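Beta-N-acetylhexosaminidase (Arthrobacter aurescens, PDB 3RCN) probably hydrolyses terminal non-reducing N-acetyl-D-hexosamine residues from N-acetyl-beta-D-hexosaminides, as a member of glycosyl hydrolase family 20. Local coordinates at residues Ala361-Asp366 against Ala377-Arg383; Glu25-Gly29 against Gly54-Ala58; Leu75-Tyr80 against Ser91-Gly97; Lys154-Leu158 against Glu228-Phe232. One frame throughout, in Å; residues are numbered along the deposited sequence.

Interaction 1: Ala361-Asp366 against Ala377-Arg383; sequences ATSVWD and ALVASWR
T362 to V364 pair with A377 to A380 as two neighbouring parallel strands of the catalytic (beta/alpha) barrel, their short axes 15° apart. The ladder alternates donors and acceptors: L378 N gives its hydrogen to T362 O at 2.8 Å, V364 N to L378 O at 3.0 Å, and A380 N to V364 O at 2.8 Å. All three bonds are close to straight. On the far side of 361-364, the backbone of A361, S363 and W365 bonds to strand 309-313, so this strand is held along both edges. Past the ladder the indole of W365 turns its edge to A380 O, while A380 CB packs on W365 CE3 at 3.5 Å from outside the ring plane; W365 NE1 is satisfied by E243 OE2. W382 follows at the C-terminal end of its strand, where barrel enzymes keep their active sites; its side chain is about 7 Å from that of E316, the predicted proton donor. D366, poorly ordered, crosses R383 at about a right angle, with the carboxylate and guanidinium planes 53° apart. W382 CH2 lies over one face of the R383 guanidinium. As modelled, carboxylate and arginine close the contact in a salt bridge, D366 OD2 to R383 NH1 at 2.7 Å.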
loop_
_atom_site.group_PDB
_atom_site.type_symbol
_atom_site.label_atom_id
_atom_site.label_comp_id
_atom_site.label_asym_id
_atom_site.label_seq_id
_atom_site.Cartn_x
_atom_site.Cartn_y
_atom_site.Cartn_z
ATOM N N ALA A 361 20.226 24.839 4.735
ATOM C CA ALA A 361 19.634 25.901 3.936
ATOM C C ALA A 361 18.116 25.859 4.102
ATOM O O ALA A 361 17.562 24.841 4.491
ATOM C CB ALA A 361 20.015 25.730 2.486
ATOM N N THR A 362 17.447 26.970 3.814
ATOM C CA THR A 362 15.990 27.049 3.926
ATOM C C THR A 362 15.327 27.015 2.557
ATOM O O THR A 362 15.881 27.486 1.563
ATOM C CB THR A 362 15.546 28.335 4.652
ATOM O OG1 THR A 362 15.854 28.225 6.042
ATOM C CG2 THR A 362 14.051 28.565 4.510
ATOM N N SER A 363 14.138 26.433 2.507
ATOM C CA SER A 363 13.363 26.430 1.284
ATOM C C SER A 363 12.042 27.171 1.536
ATOM O O SER A 363 11.416 26.988 2.582
ATOM C CB SER A 363 13.126 24.988 0.844
ATOM O OG SER A 363 12.369 24.938 -0.347
ATOM N N VAL A 364 11.635 28.024 0.595
ATOM C CA VAL A 364 10.386 28.773 0.726
ATOM C C VAL A 364 9.671 28.918 -0.615
ATOM O O VAL A 364 10.261 28.688 -1.668
ATOM C CB VAL A 364 10.629 30.192 1.297
ATOM C CG1 VAL A 364 11.361 30.123 2.619
ATOM C CG2 VAL A 364 11.416 31.036 0.309
ATOM N N TRP A 365 8.405 29.312 -0.576
ATOM C CA TRP A 365 7.644 29.525 -1.807
ATOM C C TRP A 365 7.853 30.896 -2.469
ATOM O O TRP A 365 7.466 31.090 -3.619
ATOM C CB TRP A 365 6.148 29.273 -1.574
ATOM C CG TRP A 365 5.843 27.864 -1.188
ATOM C CD1 TRP A 365 5.467 27.410 0.041
ATOM C CD2 TRP A 365 5.912 26.718 -2.031
ATOM N NE1 TRP A 365 5.294 26.044 0.015
ATOM C CE2 TRP A 365 5.559 25.599 -1.252
ATOM C CE3 TRP A 365 6.232 26.526 -3.377
ATOM C CZ2 TRP A 365 5.521 24.321 -1.770
ATOM C CZ3 TRP A 365 6.193 25.262 -3.883
ATOM C CH2 TRP A 365 5.842 24.172 -3.087
ATOM N N ASP A 366 8.478 31.837 -1.765
ATOM C CA ASP A 366 8.605 33.195 -2.298
ATOM C C ASP A 366 9.389 34.147 -1.383
ATOM O O ASP A 366 9.591 33.844 -0.211
ATOM C CB ASP A 366 7.213 33.762 -2.558
ATOM C CG ASP A 366 7.055 34.279 -3.961
ATOM O OD1 ASP A 366 8.075 34.641 -4.591
ATOM O OD2 ASP A 366 5.903 34.325 -4.428
ATOM N N ALA A 377 19.538 29.725 0.524
ATOM C CA ALA A 377 18.083 29.764 0.391
ATOM C C ALA A 377 17.623 29.325 -0.992
ATOM O O ALA A 377 18.130 29.784 -2.019
ATOM C CB ALA A 377 17.529 31.119 0.726
ATOM N N LEU A 378 16.657 28.414 -0.990
ATOM C CA LEU A 378 16.055 27.884 -2.192
ATOM C C LEU A 378 14.640 28.429 -2.318
ATOM O O LEU A 378 13.841 28.344 -1.372
ATOM C CB LEU A 378 15.997 26.361 -2.093
ATOM C CG LEU A 378 15.236 25.627 -3.189
ATOM C CD1 LEU A 378 15.857 25.969 -4.527
ATOM C CD2 LEU A 378 15.308 24.144 -2.932
ATOM N N VAL A 379 14.332 28.992 -3.481
ATOM C CA VAL A 379 12.979 29.424 -3.762
ATOM C C VAL A 379 12.256 28.454 -4.688
ATOM O O VAL A 379 12.770 28.088 -5.735
ATOM C CB VAL A 379 12.959 30.816 -4.387
ATOM C CG1 VAL A 379 11.515 31.296 -4.561
ATOM C CG2 VAL A 379 13.729 31.771 -3.515
ATOM N N ALA A 380 11.048 28.056 -4.308
ATOM C CA ALA A 380 10.215 27.270 -5.209
ATOM C C ALA A 380 9.203 28.212 -5.845
ATOM O O ALA A 380 8.237 28.642 -5.205
ATOM C CB ALA A 380 9.500 26.167 -4.443
ATOM N N SER A 381 9.406 28.491 -7.126
ATOM C CA SER A 381 8.649 29.532 -7.797
ATOM C C SER A 381 7.416 28.990 -8.507
ATOM O O SER A 381 7.528 28.304 -9.529
ATOM C CB SER A 381 9.532 30.230 -8.828
ATOM O OG SER A 381 8.768 31.200 -9.522
ATOM N N TRP A 382 6.247 29.341 -7.979
ATOM C CA TRP A 382 4.972 28.962 -8.574
ATOM C C TRP A 382 4.439 30.010 -9.558
ATOM O O TRP A 382 3.476 29.757 -10.286
ATOM C CB TRP A 382 3.953 28.719 -7.466
ATOM C CG TRP A 382 3.921 29.822 -6.485
ATOM C CD1 TRP A 382 4.655 29.924 -5.340
ATOM C CD2 TRP A 382 3.127 31.006 -6.564
ATOM N NE1 TRP A 382 4.359 31.100 -4.693
ATOM C CE2 TRP A 382 3.424 31.784 -5.427
ATOM C CE3 TRP A 382 2.192 31.485 -7.486
ATOM C CZ2 TRP A 382 2.821 33.013 -5.187
ATOM C CZ3 TRP A 382 1.592 32.703 -7.245
ATOM C CH2 TRP A 382 1.910 33.455 -6.107
ATOM N N ARG A 383 5.071 31.182 -9.585
ATOM C CA ARG A 383 4.753 32.196 -10.581
ATOM C C ARG A 383 5.436 31.805 -11.894
ATOM O O ARG A 383 6.129 30.789 -11.967
ATOM C CB ARG A 383 5.227 33.572 -10.110
ATOM C CG ARG A 383 5.355 33.713 -8.587
ATOM C CD ARG A 383 5.705 35.146 -8.163
ATOM N NE ARG A 383 4.506 35.955 -7.955
ATOM C CZ ARG A 383 4.181 36.559 -6.812
ATOM N NH1 ARG A 383 4.978 36.477 -5.753
ATOM N NH2 ARG A 383 3.055 37.260 -6.733
#

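Interaction 2: Glu25-Gly29 against Gly54-Ala58; sequences ELDAG and GWDLA
A28 and W55 bring the two backbones within 5.1 Å, CA to CA, where the end of strand 16-26 turns past the irregular loop that follows helix 39-53. The indole of W55 carries nearly all of the contact. Its CG stands anti to its own carbonyl carbon (chi1 -59°), which lays the ring flat beneath the turn at 27-28. A28 CA sits over the five-membered ring, 3.5 Å from its centroid in a CH-pi contact, and A28 CB reaches W55 CD1 at 3.4 Å. D27 O lies above the same face, nearer the middle of the indole. At the far end of the ring L26 CB packs on W55 CH2 at 3.8 Å. An alanine in place of W55 would probably leave A28 and L26 without their packing surface and open a gap beneath the turn. D27 OD1 points back to accept from G29 N at 2.9 Å with its anti lone pair. Water completes the join: one molecule bridges A28 O and L57 N, accepting from that nitrogen at 2.7 Å. W125 meets W55 edge-to-face, and D56 turns outward to a salt bridge with R43 of the second subunit. The turn resting on the indole is an Asx turn, set at the edge of the six-stranded sheet of the family's non-catalytic domain 2.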
loop_
_atom_site.group_PDB
_atom_site.type_symbol
_atom_site.label_atom_id
_atom_site.label_comp_id
_atom_site.label_asym_id
_atom_site.label_seq_id
_atom_site.Cartn_x
_atom_site.Cartn_y
_atom_site.Cartn_z
ATOM N N GLU A 25 20.598 -13.956 -22.708
ATOM C CA GLU A 25 19.678 -14.666 -21.828
ATOM C C GLU A 25 20.244 -14.777 -20.424
ATOM O O GLU A 25 21.393 -15.181 -20.233
ATOM C CB GLU A 25 19.384 -16.069 -22.360
ATOM C CG GLU A 25 18.047 -16.206 -23.069
ATOM C CD GLU A 25 18.212 -16.480 -24.551
ATOM O OE1 GLU A 25 17.819 -15.617 -25.368
ATOM O OE2 GLU A 25 18.738 -17.561 -24.899
ATOM N N LEU A 26 19.418 -14.421 -19.445
ATOM C CA LEU A 26 19.791 -14.535 -18.046
ATOM C C LEU A 26 19.058 -15.702 -17.424
ATOM O O LEU A 26 17.837 -15.760 -17.456
ATOM C CB LEU A 26 19.414 -13.271 -17.285
ATOM C CG LEU A 26 19.846 -11.925 -17.851
ATOM C CD1 LEU A 26 19.283 -10.848 -16.962
ATOM C CD2 LEU A 26 21.355 -11.821 -17.947
ATOM N N ASP A 27 19.818 -16.631 -16.860
ATOM C CA ASP A 27 19.257 -17.782 -16.172
ATOM C C ASP A 27 19.218 -17.540 -14.665
ATOM O O ASP A 27 19.593 -16.479 -14.184
ATOM C CB ASP A 27 20.076 -19.031 -16.487
ATOM C CG ASP A 27 21.556 -18.797 -16.345
ATOM O OD1 ASP A 27 22.011 -18.578 -15.205
ATOM O OD2 ASP A 27 22.267 -18.828 -17.372
ATOM N N ALA A 28 18.771 -18.545 -13.928
ATOM C CA ALA A 28 18.602 -18.438 -12.490
ATOM C C ALA A 28 19.943 -18.416 -11.773
ATOM O O ALA A 28 19.994 -18.224 -10.558
ATOM C CB ALA A 28 17.740 -19.587 -11.978
ATOM N N GLY A 29 21.020 -18.632 -12.524
ATOM C CA GLY A 29 22.367 -18.615 -11.971
ATOM C C GLY A 29 23.071 -17.264 -12.066
ATOM O O GLY A 29 24.183 -17.080 -11.558
ATOM N N GLY A 54 12.362 -14.742 -8.676
ATOM C CA GLY A 54 12.676 -15.880 -7.827
ATOM C C GLY A 54 14.139 -16.340 -7.874
ATOM O O GLY A 54 14.483 -17.388 -7.323
ATOM N N TRP A 55 15.024 -15.583 -8.516
ATOM C CA TRP A 55 16.441 -15.977 -8.539
ATOM C C TRP A 55 17.226 -15.631 -7.261
ATOM O O TRP A 55 16.852 -14.723 -6.516
ATOM C CB TRP A 55 17.153 -15.392 -9.746
ATOM C CG TRP A 55 16.569 -15.785 -11.039
ATOM C CD1 TRP A 55 15.796 -16.873 -11.292
ATOM C CD2 TRP A 55 16.699 -15.085 -12.278
ATOM N NE1 TRP A 55 15.442 -16.902 -12.618
ATOM C CE2 TRP A 55 15.984 -15.808 -13.245
ATOM C CE3 TRP A 55 17.355 -13.913 -12.664
ATOM C CZ2 TRP A 55 15.900 -15.402 -14.572
ATOM C CZ3 TRP A 55 17.272 -13.511 -13.981
ATOM C CH2 TRP A 55 16.551 -14.255 -14.920
ATOM N N ASP A 56 18.310 -16.361 -7.018
ATOM C CA ASP A 56 19.225 -16.059 -5.907
ATOM C C ASP A 56 19.987 -14.734 -6.068
ATOM O O ASP A 56 20.117 -13.965 -5.116
ATOM C CB ASP A 56 20.234 -17.195 -5.724
ATOM C CG ASP A 56 19.717 -18.295 -4.820
ATOM O OD1 ASP A 56 20.545 -19.061 -4.288
ATOM O OD2 ASP A 56 18.487 -18.392 -4.630
ATOM N N LEU A 57 20.504 -14.481 -7.268
ATOM C CA LEU A 57 21.276 -13.267 -7.547
ATOM C C LEU A 57 22.396 -13.052 -6.536
ATOM O O LEU A 57 22.560 -11.966 -5.996
ATOM C CB LEU A 57 20.363 -12.043 -7.634
ATOM C CG LEU A 57 19.507 -12.062 -8.902
ATOM C CD1 LEU A 57 18.595 -10.844 -9.023
ATOM C CD2 LEU A 57 20.423 -12.203 -10.122
ATOM N N ALA A 58 23.166 -14.106 -6.298
ATOM C CA ALA A 58 24.300 -14.061 -5.389
ATOM C C ALA A 58 25.417 -13.223 -5.980
ATOM O O ALA A 58 25.605 -13.197 -7.200
ATOM C CB ALA A 58 24.806 -15.476 -5.103
HETATM O O HOH W 1 20.664 -15.894 -9.543
HETATM O O HOH W 2 23.523 -16.449 -8.300
#

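Interaction 3: Leu75-Tyr80 against Ser91-Gly97; sequences LDAEAY and SAGGAAG
Y80 and A92 face each other as an antiparallel non-hydrogen-bonded pair, CA to CA 4.2 Å, with both side chains on one face of the sheet and Y80 CB 4.0 Å from A92 CB. The tyrosine holds CG between its backbone N and carbonyl carbon (chi1 71°), so the ring starts off past the carbonyl of G97, with Y80 CB 3.4 Å from G97 O, and runs on to leave its hydroxyl with T104. L75 reaches the backbone of 91-92 instead: its CG is anti to the carbonyl carbon (chi1 -62°), and CD1 ends 3.8 Å from A92 CA and close to S91 O. E78 extends beyond CG, its aliphatic part brushing A96 CB, while the carboxylate goes to R141 in a salt bridge and to N170. Between these side chains the chain comes very near the glycines. G93 CA rests against the carbonyl oxygens of L75 and D76, and G97 CA against the peptides around E78 and A79; having no side chain, the two glycines let the backbones come this close. A weak bond from G93 N to A79 O, at 3.4 Å, ties the turn to the strand. Within the loop D76 OD1 accepts from E78 N at 2.8 Å, approached from above the carboxylate plane, and D76 O takes A79 N. This makes an Asx turn merged with a type I beta turn from D76 to A79, leading into the hairpin of strands 80-84 and 88-92 and lying against the glycine-rich start of helix 95-109.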
loop_
_atom_site.group_PDB
_atom_site.type_symbol
_atom_site.label_atom_id
_atom_site.label_comp_id
_atom_site.label_asym_id
_atom_site.label_seq_id
_atom_site.Cartn_x
_atom_site.Cartn_y
_atom_site.Cartn_z
ATOM N N LEU A 75 32.631 9.676 -15.430
ATOM C CA LEU A 75 31.205 9.999 -15.511
ATOM C C LEU A 75 30.737 10.866 -14.339
ATOM O O LEU A 75 31.271 10.770 -13.235
ATOM C CB LEU A 75 30.372 8.715 -15.534
ATOM C CG LEU A 75 30.587 7.750 -16.695
ATOM C CD1 LEU A 75 30.191 6.350 -16.286
ATOM C CD2 LEU A 75 29.780 8.206 -17.890
ATOM N N ASP A 76 29.723 11.691 -14.568
ATOM C CA ASP A 76 29.020 12.343 -13.454
ATOM C C ASP A 76 28.399 11.329 -12.482
ATOM O O ASP A 76 28.055 10.199 -12.865
ATOM C CB ASP A 76 27.926 13.290 -13.964
ATOM C CG ASP A 76 27.075 13.866 -12.826
ATOM O OD1 ASP A 76 25.919 13.413 -12.642
ATOM O OD2 ASP A 76 27.570 14.771 -12.107
ATOM N N ALA A 77 28.263 11.739 -11.224
ATOM C CA ALA A 77 27.693 10.892 -10.172
ATOM C C ALA A 77 26.313 10.295 -10.480
ATOM O O ALA A 77 26.045 9.169 -10.097
ATOM C CB ALA A 77 27.653 11.645 -8.842
ATOM N N GLU A 78 25.432 11.054 -11.130
ATOM C CA GLU A 78 24.090 10.560 -11.463
ATOM C C GLU A 78 24.044 9.964 -12.861
ATOM O O GLU A 78 22.985 9.591 -13.347
ATOM C CB GLU A 78 23.028 11.657 -11.349
ATOM C CG GLU A 78 22.580 11.988 -9.927
ATOM C CD GLU A 78 21.256 12.753 -9.888
ATOM O OE1 GLU A 78 21.113 13.732 -10.655
ATOM O OE2 GLU A 78 20.356 12.365 -9.101
ATOM N N ALA A 79 25.197 9.890 -13.508
ATOM C CA ALA A 79 25.286 9.435 -14.890
ATOM C C ALA A 79 25.747 7.977 -14.968
ATOM O O ALA A 79 26.479 7.498 -14.104
ATOM C CB ALA A 79 26.227 10.347 -15.697
ATOM N N TYR A 80 25.280 7.255 -15.978
ATOM C CA TYR A 80 25.704 5.875 -16.154
ATOM C C TYR A 80 25.828 5.501 -17.624
ATOM O O TYR A 80 25.297 6.172 -18.507
ATOM C CB TYR A 80 24.716 4.918 -15.480
ATOM C CG TYR A 80 23.418 4.870 -16.224
ATOM C CD1 TYR A 80 22.393 5.753 -15.910
ATOM C CD2 TYR A 80 23.233 3.984 -17.271
ATOM C CE1 TYR A 80 21.212 5.747 -16.603
ATOM C CE2 TYR A 80 22.046 3.972 -17.976
ATOM C CZ TYR A 80 21.037 4.853 -17.628
ATOM O OH TYR A 80 19.852 4.857 -18.314
ATOM N N SER A 91 28.222 0.919 -15.995
ATOM C CA SER A 91 29.245 1.855 -15.492
ATOM C C SER A 91 28.596 3.125 -14.938
ATOM O O SER A 91 27.704 3.698 -15.567
ATOM C CB SER A 91 30.202 2.271 -16.620
ATOM O OG SER A 91 30.751 1.157 -17.300
ATOM N N ALA A 92 29.048 3.591 -13.780
ATOM C CA ALA A 92 28.534 4.852 -13.250
ATOM C C ALA A 92 29.593 5.647 -12.469
ATOM O O ALA A 92 30.610 5.087 -12.043
ATOM C CB ALA A 92 27.283 4.598 -12.392
ATOM N N GLY A 93 29.355 6.946 -12.287
ATOM C CA GLY A 93 30.257 7.787 -11.504
ATOM C C GLY A 93 30.000 7.692 -10.004
ATOM O O GLY A 93 30.816 8.108 -9.176
ATOM N N GLY A 94 28.848 7.134 -9.651
ATOM C CA GLY A 94 28.488 6.950 -8.261
ATOM C C GLY A 94 27.304 6.014 -8.057
ATOM O O GLY A 94 26.740 5.475 -9.010
ATOM N N ALA A 95 26.940 5.831 -6.796
ATOM C CA ALA A 95 25.821 5.001 -6.413
ATOM C C ALA A 95 24.540 5.381 -7.152
ATOM O O ALA A 95 23.900 4.523 -7.776
ATOM C CB ALA A 95 25.613 5.079 -4.924
ATOM N N ALA A 96 24.165 6.653 -7.084
ATOM C CA ALA A 96 22.958 7.106 -7.758
ATOM C C ALA A 96 22.981 6.766 -9.246
ATOM O O ALA A 96 21.960 6.381 -9.814
ATOM C CB ALA A 96 22.757 8.593 -7.560
ATOM N N GLY A 97 24.142 6.902 -9.879
ATOM C CA GLY A 97 24.262 6.586 -11.290
ATOM C C GLY A 97 23.979 5.118 -11.550
ATOM O O GLY A 97 23.215 4.763 -12.451
#

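Interaction 4: Lys154-Leu158 against Glu228-Phe232; sequences KDNVL and EIVAF
K154 and E228 both send CG anti to the backbone N (chi1 -178° in each), which aims the two chains across the gap between their helices. Beyond CG the glutamate stays extended, whereas the lysine bends at chi3 and chi4 to bring its ammonium over the carboxylate. NZ donates to E228 OE1 at 2.8 Å in a salt bridge, meeting the oxygen from above the carboxylate plane. OE1 has a second charged partner, R115 of the second subunit, and Q116 N of that subunit reaches OE2, so the carboxylate is probably well held in its ionised form at this buried interface. Below the bridge the contact is apolar. L158 lies over one face of F232, with CB 3.9 Å from the ring centroid and CD2 3.7 Å from F232 CG. The same CD2 touches I229 CG1, and V157 CG1 meets I229 CD1 at 4.0 Å. An alanine in place of F232 would probably leave L158 without the ring beneath it and open a gap between the helices. These are neighbouring outer helices of the catalytic barrel, running 17° from parallel with their short axes 10.7 Å apart; I161 of helix 154-166 extends the packing onto I229 and F232.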
loop_
_atom_site.group_PDB
_atom_site.type_symbol
_atom_site.label_atom_id
_atom_site.label_comp_id
_atom_site.label_asym_id
_atom_site.label_seq_id
_atom_site.Cartn_x
_atom_site.Cartn_y
_atom_site.Cartn_z
ATOM N N LYS A 154 1.480 4.966 5.538
ATOM C CA LYS A 154 2.890 4.681 5.283
ATOM C C LYS A 154 3.135 3.675 4.139
ATOM O O LYS A 154 4.034 3.878 3.314
ATOM C CB LYS A 154 3.537 4.206 6.583
ATOM C CG LYS A 154 5.021 3.919 6.496
ATOM C CD LYS A 154 5.614 3.785 7.894
ATOM C CE LYS A 154 5.170 2.494 8.602
ATOM N NZ LYS A 154 5.813 1.285 8.013
ATOM N N ASP A 155 2.349 2.596 4.095
ATOM C CA ASP A 155 2.458 1.596 3.025
ATOM C C ASP A 155 2.366 2.232 1.626
ATOM O O ASP A 155 3.101 1.873 0.706
ATOM C CB ASP A 155 1.376 0.508 3.175
ATOM C CG ASP A 155 1.665 -0.483 4.322
ATOM O OD1 ASP A 155 0.713 -1.184 4.774
ATOM O OD2 ASP A 155 2.840 -0.564 4.765
ATOM N N ASN A 156 1.456 3.188 1.485
ATOM C CA ASN A 156 1.240 3.871 0.220
ATOM C C ASN A 156 2.332 4.892 -0.113
ATOM O O ASN A 156 2.726 5.029 -1.277
ATOM C CB ASN A 156 -0.150 4.500 0.209
ATOM C CG ASN A 156 -1.243 3.465 0.423
ATOM O OD1 ASN A 156 -1.766 3.300 1.529
ATOM N ND2 ASN A 156 -1.557 2.730 -0.628
ATOM N N VAL A 157 2.830 5.589 0.909
ATOM C CA VAL A 157 3.971 6.493 0.736
ATOM C C VAL A 157 5.203 5.756 0.181
ATOM O O VAL A 157 5.857 6.248 -0.737
ATOM C CB VAL A 157 4.364 7.226 2.061
ATOM C CG1 VAL A 157 5.625 8.069 1.867
ATOM C CG2 VAL A 157 3.218 8.093 2.591
ATOM N N LEU A 158 5.524 4.580 0.720
ATOM C CA LEU A 158 6.727 3.888 0.273
ATOM C C LEU A 158 6.524 3.427 -1.157
ATOM O O LEU A 158 7.479 3.369 -1.945
ATOM C CB LEU A 158 7.050 2.701 1.166
ATOM C CG LEU A 158 7.123 3.027 2.652
ATOM C CD1 LEU A 158 7.190 1.762 3.507
ATOM C CD2 LEU A 158 8.317 3.953 2.918
ATOM N N GLU A 228 12.043 5.626 8.657
ATOM C CA GLU A 228 11.868 4.604 7.636
ATOM C C GLU A 228 11.675 5.210 6.245
ATOM O O GLU A 228 12.334 4.819 5.282
ATOM C CB GLU A 228 10.693 3.688 7.992
ATOM C CG GLU A 228 10.465 2.538 6.996
ATOM C CD GLU A 228 9.352 1.548 7.432
ATOM O OE1 GLU A 228 8.570 1.863 8.353
ATOM O OE2 GLU A 228 9.253 0.445 6.845
ATOM N N ILE A 229 10.776 6.173 6.140
ATOM C CA ILE A 229 10.502 6.781 4.857
ATOM C C ILE A 229 11.764 7.434 4.298
ATOM O O ILE A 229 12.047 7.310 3.092
ATOM C CB ILE A 229 9.396 7.821 4.977
ATOM C CG1 ILE A 229 8.042 7.125 5.059
ATOM C CG2 ILE A 229 9.437 8.761 3.789
ATOM C CD1 ILE A 229 6.938 7.992 5.612
ATOM N N VAL A 230 12.515 8.113 5.180
ATOM C CA VAL A 230 13.776 8.747 4.815
ATOM C C VAL A 230 14.826 7.723 4.371
ATOM O O VAL A 230 15.513 7.917 3.363
ATOM C CB VAL A 230 14.355 9.632 5.967
ATOM C CG1 VAL A 230 15.780 10.057 5.649
ATOM C CG2 VAL A 230 13.489 10.863 6.214
ATOM N N ALA A 231 14.958 6.636 5.125
ATOM C CA ALA A 231 15.863 5.548 4.747
ATOM C C ALA A 231 15.424 4.857 3.451
ATOM O O ALA A 231 16.253 4.547 2.588
ATOM C CB ALA A 231 15.985 4.544 5.871
ATOM N N PHE A 232 14.120 4.628 3.317
ATOM C CA PHE A 232 13.565 4.022 2.110
ATOM C C PHE A 232 13.904 4.903 0.906
ATOM O O PHE A 232 14.410 4.416 -0.108
ATOM C CB PHE A 232 12.041 3.827 2.268
ATOM C CG PHE A 232 11.399 2.963 1.205
ATOM C CD1 PHE A 232 10.890 3.524 0.044
ATOM C CD2 PHE A 232 11.255 1.600 1.390
ATOM C CE1 PHE A 232 10.267 2.735 -0.923
ATOM C CE2 PHE A 232 10.651 0.802 0.417
ATOM C CZ PHE A 232 10.157 1.374 -0.734
#

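Overall arrangement
From the N terminus the four contacts open and close in series, none nested in or crossing another. Interaction 2 comes first, closing a loop of 24 residues that holds helix 39-53, and interaction 3 next, around the hairpin 80-84/88-92; both belong to the sheet of domain 2, with centres 25 Å apart. Interaction 4 spans the longest gap, 69 residues, and joins two outer helices of the catalytic barrel. Interaction 1 then bridges ten residues to pair adjacent barrel strands, across the chain's centre from interaction 4. Interactions 2 and 4 also touch the second subunit, although their nearest atoms are about 17 Å apart, so each domain contributes to the dimer.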